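Cytosol aminopeptidase (Staphylococcus aureus subsp. aureus, PDB 3KZW) probably removes amino-terminal residues from peptides as a metal-dependent (manganese) leucyl aminopeptidase that assembles as a hexamer. Local coordinates at residues M345-V350 with M362-E367. Sequence-based numbering, arbitrary orientation.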
loop_
_atom_site.group_PDB
_atom_site.type_symbol
_atom_site.label_atom_id
_atom_site.label_comp_id
_atom_site.label_asym_id
_atom_site.label_seq_id
_atom_site.Cartn_x
_atom_site.Cartn_y
_atom_site.Cartn_z
ATOM N N MET A 345 -14.226 13.823 17.529
ATOM C CA MET A 345 -14.509 14.454 16.236
ATOM C C MET A 345 -14.308 13.501 15.054
ATOM O O MET A 345 -13.458 12.610 15.096
ATOM C CB MET A 345 -13.707 15.752 16.051
ATOM C CG MET A 345 -12.192 15.596 15.998
ATOM S SD MET A 345 -11.374 17.129 15.495
ATOM C CE MET A 345 -9.653 16.644 15.565
ATOM N N LYS A 346 -15.117 13.695 14.014
ATOM C CA LYS A 346 -15.133 12.822 12.842
ATOM C C LYS A 346 -15.117 13.676 11.581
ATOM O O LYS A 346 -15.574 14.821 11.612
ATOM C CB LYS A 346 -16.399 11.950 12.824
ATOM C CG LYS A 346 -16.917 11.524 14.192
ATOM C CD LYS A 346 -18.313 10.912 14.124
ATOM C CE LYS A 346 -19.412 11.942 13.896
ATOM N NZ LYS A 346 -19.608 12.849 15.057
ATOM N N PRO A 347 -14.597 13.129 10.464
ATOM C CA PRO A 347 -14.772 13.794 9.173
ATOM C C PRO A 347 -16.252 14.020 8.865
ATOM O O PRO A 347 -17.061 13.122 9.086
ATOM C CB PRO A 347 -14.174 12.791 8.190
ATOM C CG PRO A 347 -13.131 12.094 8.978
ATOM C CD PRO A 347 -13.684 11.974 10.366
ATOM N N ASP A 348 -16.584 15.213 8.369
ATOM C CA ASP A 348 -17.969 15.663 8.100
ATOM C C ASP A 348 -18.573 16.510 9.225
ATOM O O ASP A 348 -19.573 17.201 9.012
ATOM C CB ASP A 348 -18.923 14.507 7.755
ATOM C CG ASP A 348 -18.613 13.864 6.419
ATOM O OD1 ASP A 348 -17.977 14.507 5.557
ATOM O OD2 ASP A 348 -19.016 12.700 6.233
ATOM N N ASP A 349 -17.975 16.445 10.414
ATOM C CA ASP A 349 -18.407 17.262 11.548
ATOM C C ASP A 349 -18.278 18.755 11.251
ATOM O O ASP A 349 -17.299 19.194 10.644
ATOM C CB ASP A 349 -17.593 16.925 12.799
ATOM C CG ASP A 349 -18.135 15.721 13.561
ATOM O OD1 ASP A 349 -19.190 15.175 13.174
ATOM O OD2 ASP A 349 -17.500 15.326 14.564
ATOM N N VAL A 350 -19.276 19.524 11.679
ATOM C CA VAL A 350 -19.245 20.979 11.548
ATOM C C VAL A 350 -19.281 21.621 12.932
ATOM O O VAL A 350 -20.162 21.322 13.737
ATOM C CB VAL A 350 -20.402 21.514 10.655
ATOM C CG1 VAL A 350 -20.384 23.031 10.586
ATOM C CG2 VAL A 350 -20.309 20.933 9.252
ATOM N N MET A 362 -12.782 17.760 7.662
ATOM C CA MET A 362 -12.693 16.650 6.711
ATOM C C MET A 362 -11.536 15.696 7.012
ATOM O O MET A 362 -11.474 14.591 6.468
ATOM C CB MET A 362 -12.596 17.174 5.277
ATOM C CG MET A 362 -13.875 17.833 4.767
ATOM S SD MET A 362 -15.353 16.787 4.869
ATOM C CE MET A 362 -15.069 15.643 3.514
ATOM N N ASN A 363 -10.629 16.134 7.884
ATOM C CA ASN A 363 -9.473 15.348 8.294
ATOM C C ASN A 363 -9.136 15.681 9.744
ATOM O O ASN A 363 -8.731 16.804 10.054
ATOM C CB ASN A 363 -8.289 15.645 7.363
ATOM C CG ASN A 363 -7.050 14.804 7.668
ATOM O OD1 ASN A 363 -7.021 14.003 8.602
ATOM N ND2 ASN A 363 -6.012 14.997 6.866
ATOM N N THR A 364 -9.314 14.704 10.630
ATOM C CA THR A 364 -9.084 14.910 12.063
ATOM C C THR A 364 -7.596 14.964 12.425
ATOM O O THR A 364 -7.237 15.360 13.535
ATOM C CB THR A 364 -9.797 13.843 12.932
ATOM O OG1 THR A 364 -9.319 12.539 12.585
ATOM C CG2 THR A 364 -11.311 13.903 12.737
ATOM N N ASP A 365 -6.739 14.571 11.486
ATOM C CA ASP A 365 -5.293 14.655 11.674
ATOM C C ASP A 365 -4.780 16.067 11.361
ATOM O O ASP A 365 -3.622 16.395 11.632
ATOM C CB ASP A 365 -4.573 13.601 10.824
ATOM C CG ASP A 365 -3.140 13.347 11.283
ATOM O OD1 ASP A 365 -2.748 13.837 12.369
ATOM O OD2 ASP A 365 -2.402 12.650 10.552
ATOM N N ALA A 366 -5.652 16.895 10.793
ATOM C CA ALA A 366 -5.382 18.317 10.632
ATOM C C ALA A 366 -5.923 19.077 11.847
ATOM O O ALA A 366 -6.680 20.043 11.710
ATOM C CB ALA A 366 -6.000 18.831 9.342
ATOM N N GLU A 367 -5.520 18.626 13.034
ATOM C CA GLU A 367 -6.033 19.152 14.301
ATOM C C GLU A 367 -5.324 20.439 14.738
ATOM O O GLU A 367 -5.907 21.268 15.442
ATOM C CB GLU A 367 -5.957 18.079 15.404
ATOM C CG GLU A 367 -4.605 17.931 16.128
ATOM C CD GLU A 367 -3.470 17.399 15.248
ATOM O OE1 GLU A 367 -3.721 16.592 14.325
ATOM O OE2 GLU A 367 -2.305 17.778 15.500
#
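Thr364 OG1 is held by two bonds, donating to the carbonyl oxygen of Gly290 and accepting from the backbone N of Ser293, and this leaves its methyl branch to meet residues 345-350. Thr364 belongs to the Asn-Thr-Asp-Ala-Glu signature of the leucyl aminopeptidase family, whose Asp and Glu bind the catalytic metals in relatives; Asp365 and Glu367 occupy those places here, in the loop before helix 368-380. A beta-branched threonine suits the spot because it is polar on one side and greasy on the other. Its CG2 packs 3.8 Å from Met345 CG and 3.9 Å from Pro347 CD, with the proline ring crossing it at roughly a right angle. The Met345 side chain passes Thr364 heading the other way, extended beyond CG (chi2 170°), which brings CE to 3.4 Å from the backbone Thr364 O and on to Glu367 CB.

Each segment is braced by its own turn. In 362-367, Asn363 forms an Asx turn, OD1 accepting from Asp365 N at 3.0 Å, inside a type I turn that ends at Ala366. In 345-350, a type II turn runs from Lys346 to Asp349; Pro347 fits its second position, while Asp348 takes a positive phi (97°) in the third. Asp349 N bonds to Lys346 O to close this turn, and the Asp349 side chain adds to it, OD2 receiving Lys346 N and OD1 forming a salt bridge with Lys346 NZ.

Asp348 also faces the second subunit, whose Thr302 N and Lys304 N bind its two carboxylate oxygens. The unbranched Met362 chain, bent at chi2 and chi3, curls back to bring SD within 3.5 Å of Asp348 OD1.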